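Local coordinates for acetoin utilization protein AcuB, putative (Vibrio cholerae, PDB 2O16) that is of unknown function but carries a pair of CBS domains, and so probably senses a small regulatory ligand, perhaps an adenine nucleotide, in acetoin metabolism, at residues I109-V114 / V121-D126. Numbering follows the deposited sequence. Where two conformers were deposited one is given.
Sequences IGCLPV and VGIITD. With PO4 (phosphate ion), chain C.
Leu112 and Ile124 face each other as a hydrogen-bonded antiparallel pair, each giving its N-H to the other's carbonyl. The bond from Leu112 N to Ile124 O (2.9 Å) lies in the carbonyl plane, whereas Ile124 N comes to Leu112 O from above the plane of Leu112's own carbonyl. Their side chains run alongside each other in the same direction, and CD2 of Leu112 meets CD1 of Ile124 at 4.0 Å. On this face Val114 continues the row: with CG1 anti to the backbone N (chi1 -180°), its two methyls part, CG2 resting 3.9 Å from CG1 of Ile124 and CG1 lying 3.7 Å from CG2 of Val121, whose side chain crosses it at about a right angle. Here the pairing slips by one residue, a classic beta bulge: Val114 O accepts a bond from Val121 N (2.9 Å) and a weak one from Gly122 N, while Val114 N binds Gly122 O.

The other face carries Pro113 and Ile123, with Ile123 CG2 against Pro113 CA. Nearby, Cys111 has its sulfur swung anti to the backbone N (chi1 175°), which lays SG 3.7 Å from CG2 of Thr125. Past the strand, one water joins Gly110 O, Asp126 N and a phosphate ion, and Thr125 OG1 lies 2.9 Å from O4 of that ion. Thr125 is the N-cap of helix 126-141, and Arg37 forms a salt bridge with Asp126; His38 ND1, Ser127 OG and the backbone N of Arg37 also bind the phosphate, which probably comes from the crystallisation liquor but may mark an anion-binding pocket between the CBS motifs.

This hairpin packs its Leu112 and Ile124 face on Met104 of helix 97-106, while Cys111, Pro113 and Ile123 meet strands 38-42 and 48-53 of the first CBS motif.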
ATOM      1  N   ILE A 109       4.605   6.833   7.102  1.00 19.57           N
ATOM      2  CA  ILE A 109       3.886   6.208   6.013  1.00 20.34           C
ATOM      3  C   ILE A 109       3.891   4.694   6.263  1.00 21.08           C
ATOM      4  O   ILE A 109       4.943   4.071   6.286  1.00 21.95           O
ATOM      5  CB  ILE A 109       4.593   6.487   4.643  1.00 20.50           C
ATOM      6  CG1 ILE A 109       4.820   8.003   4.398  1.00 21.85           C
ATOM      7  CG2 ILE A 109       3.796   5.864   3.485  1.00 21.02           C
ATOM      8  CD1 ILE A 109       3.559   8.796   4.134  1.00 22.21           C
ATOM      9  N   GLY A 110       2.728   4.107   6.473  1.00 21.97           N
ATOM     10  CA  GLY A 110       2.678   2.661   6.705  1.00 22.66           C
ATOM     11  C   GLY A 110       2.835   1.833   5.441  1.00 23.07           C
ATOM     12  O   GLY A 110       3.488   0.752   5.460  1.00 23.69           O
ATOM     13  N   CYS A 111       2.288   2.353   4.333  1.00 22.32           N
ATOM     14  CA  CYS A 111       2.275   1.672   3.038  1.00 22.24           C
ATOM     15  C   CYS A 111       2.630   2.628   1.914  1.00 20.80           C
ATOM     16  O   CYS A 111       2.064   3.707   1.818  1.00 21.51           O
ATOM     17  CB  CYS A 111       0.896   1.083   2.756  1.00 22.44           C
ATOM     18  SG  CYS A 111       0.687   0.324   1.139  1.00 25.94           S
ATOM     19  N   LEU A 112       3.566   2.230   1.067  1.00 19.52           N
ATOM     20  CA  LEU A 112       4.044   3.074  -0.012  1.00 18.45           C
ATOM     21  C   LEU A 112       3.809   2.358  -1.353  1.00 19.22           C
ATOM     22  O   LEU A 112       4.498   1.385  -1.670  1.00 17.42           O
ATOM     23  CB  LEU A 112       5.526   3.414   0.247  1.00 18.72           C
ATOM     24  CG  LEU A 112       6.333   4.389  -0.614  1.00 21.15           C
ATOM     25  CD1 LEU A 112       5.692   5.803  -0.587  1.00 22.79           C
ATOM     26  CD2 LEU A 112       7.799   4.418  -0.103  1.00 19.73           C
ATOM     27  N   PRO A 113       2.805   2.823  -2.135  1.00 18.80           N
ATOM     28  CA  PRO A 113       2.612   2.321  -3.501  1.00 18.74           C
ATOM     29  C   PRO A 113       3.841   2.605  -4.351  1.00 18.41           C
ATOM     30  O   PRO A 113       4.476   3.630  -4.170  1.00 18.37           O
ATOM     31  CB  PRO A 113       1.430   3.143  -4.032  1.00 18.26           C
ATOM     32  CG  PRO A 113       0.753   3.709  -2.788  1.00 20.06           C
ATOM     33  CD  PRO A 113       1.816   3.849  -1.755  1.00 19.12           C
ATOM     34  N   VAL A 114       4.162   1.681  -5.253  1.00 17.97           N
ATOM     35  CA  VAL A 114       5.315   1.772  -6.137  1.00 17.87           C
ATOM     36  C   VAL A 114       4.736   1.940  -7.542  1.00 18.25           C
ATOM     37  O   VAL A 114       3.893   1.147  -7.994  1.00 18.69           O
ATOM     38  CB  VAL A 114       6.177   0.466  -6.063  1.00 17.96           C
ATOM     39  CG1 VAL A 114       7.419   0.521  -6.985  1.00 16.78           C
ATOM     40  CG2 VAL A 114       6.578   0.180  -4.614  1.00 17.92           C
ATOM     41  N   VAL A 121       2.867  -0.683  -9.937  1.00 19.28           N
ATOM     42  CA  VAL A 121       3.581  -1.949 -10.132  1.00 19.28           C
ATOM     43  C   VAL A 121       3.750  -2.765  -8.830  1.00 19.29           C
ATOM     44  O   VAL A 121       4.105  -3.960  -8.835  1.00 19.22           O
ATOM     45  CB  VAL A 121       4.943  -1.722 -10.863  1.00 19.69           C
ATOM     46  CG1 VAL A 121       4.678  -1.143 -12.260  1.00 20.00           C
ATOM     47  CG2 VAL A 121       5.878  -0.781 -10.059  1.00 17.53           C
ATOM     48  N   GLY A 122       3.494  -2.127  -7.697  1.00 18.17           N
ATOM     49  CA  GLY A 122       3.645  -2.854  -6.440  1.00 17.50           C
ATOM     50  C   GLY A 122       3.269  -1.983  -5.262  1.00 17.81           C
ATOM     51  O   GLY A 122       2.939  -0.818  -5.438  1.00 17.37           O
ATOM     52  N   ILE A 123       3.333  -2.558  -4.058  1.00 18.61           N
ATOM     53  CA  ILE A 123       3.220  -1.782  -2.813  1.00 19.03           C
ATOM     54  C   ILE A 123       4.281  -2.239  -1.828  1.00 18.78           C
ATOM     55  O   ILE A 123       4.704  -3.399  -1.868  1.00 18.09           O
ATOM     56  CB  ILE A 123       1.822  -1.910  -2.124  1.00 19.34           C
ATOM     57  CG1 ILE A 123       1.473  -3.393  -1.828  1.00 18.68           C
ATOM     58  CG2 ILE A 123       0.747  -1.179  -2.990  1.00 21.97           C
ATOM     59  CD1 ILE A 123       0.140  -3.610  -0.997  1.00 21.82           C
ATOM     60  N   ILE A 124       4.717  -1.319  -0.958  1.00 18.36           N
ATOM     61  CA  ILE A 124       5.555  -1.692   0.175  1.00 19.28           C
ATOM     62  C   ILE A 124       4.699  -1.618   1.419  1.00 18.65           C
ATOM     63  O   ILE A 124       4.144  -0.558   1.724  1.00 19.41           O
ATOM     64  CB  ILE A 124       6.742  -0.721   0.383  1.00 18.23           C
ATOM     65  CG1 ILE A 124       7.594  -0.586  -0.888  1.00 19.59           C
ATOM     66  CG2 ILE A 124       7.580  -1.184   1.608  1.00 20.32           C
ATOM     67  CD1 ILE A 124       8.650   0.517  -0.759  1.00 21.47           C
ATOM     68  N   THR A 125       4.572  -2.722   2.144  1.00 18.67           N
ATOM     69  CA  THR A 125       3.840  -2.689   3.410  1.00 19.69           C
ATOM     70  C   THR A 125       4.689  -3.226   4.548  1.00 19.47           C
ATOM     71  O   THR A 125       5.770  -3.788   4.319  1.00 17.57           O
ATOM     72  CB  THR A 125       2.552  -3.550   3.407  1.00 20.69           C
ATOM     73  OG1 THR A 125       2.906  -4.898   3.141  1.00 24.29           O
ATOM     74  CG2 THR A 125       1.527  -3.041   2.364  1.00 21.98           C
ATOM     75  N   ASP A 126       4.187  -3.072   5.779  1.00 19.52           N
ATOM     76  CA  ASP A 126       4.883  -3.648   6.925  0.50 19.10           C
ATOM     77  C   ASP A 126       5.193  -5.140   6.656  1.00 19.33           C
ATOM     78  O   ASP A 126       6.278  -5.627   7.014  1.00 18.55           O
ATOM     79  CB  ASP A 126       4.105  -3.409   8.235  0.50 18.36           C
ATOM     80  CG  ASP A 126       2.599  -3.643   8.089  0.50 16.34           C
ATOM     81  OD1 ASP A 126       2.183  -4.418   7.204  0.50 15.63           O
ATOM     82  OD2 ASP A 126       1.830  -3.058   8.872  0.50 18.09           O
TER
HETATM   83  P   PO4 C   1      -0.704  -5.081   5.090  1.00 24.81           P
HETATM   84  O1  PO4 C   1      -1.634  -4.386   4.127  1.00 20.35           O
HETATM   85  O2  PO4 C   1      -0.193  -4.008   6.033  1.00 26.39           O
HETATM   86  O3  PO4 C   1      -1.579  -6.037   5.869  1.00 25.01           O
HETATM   87  O4  PO4 C   1       0.440  -5.822   4.423  1.00 24.24           O
HETATM   88  O   HOH W   1       1.878  -1.522   5.835  1.00 32.19           O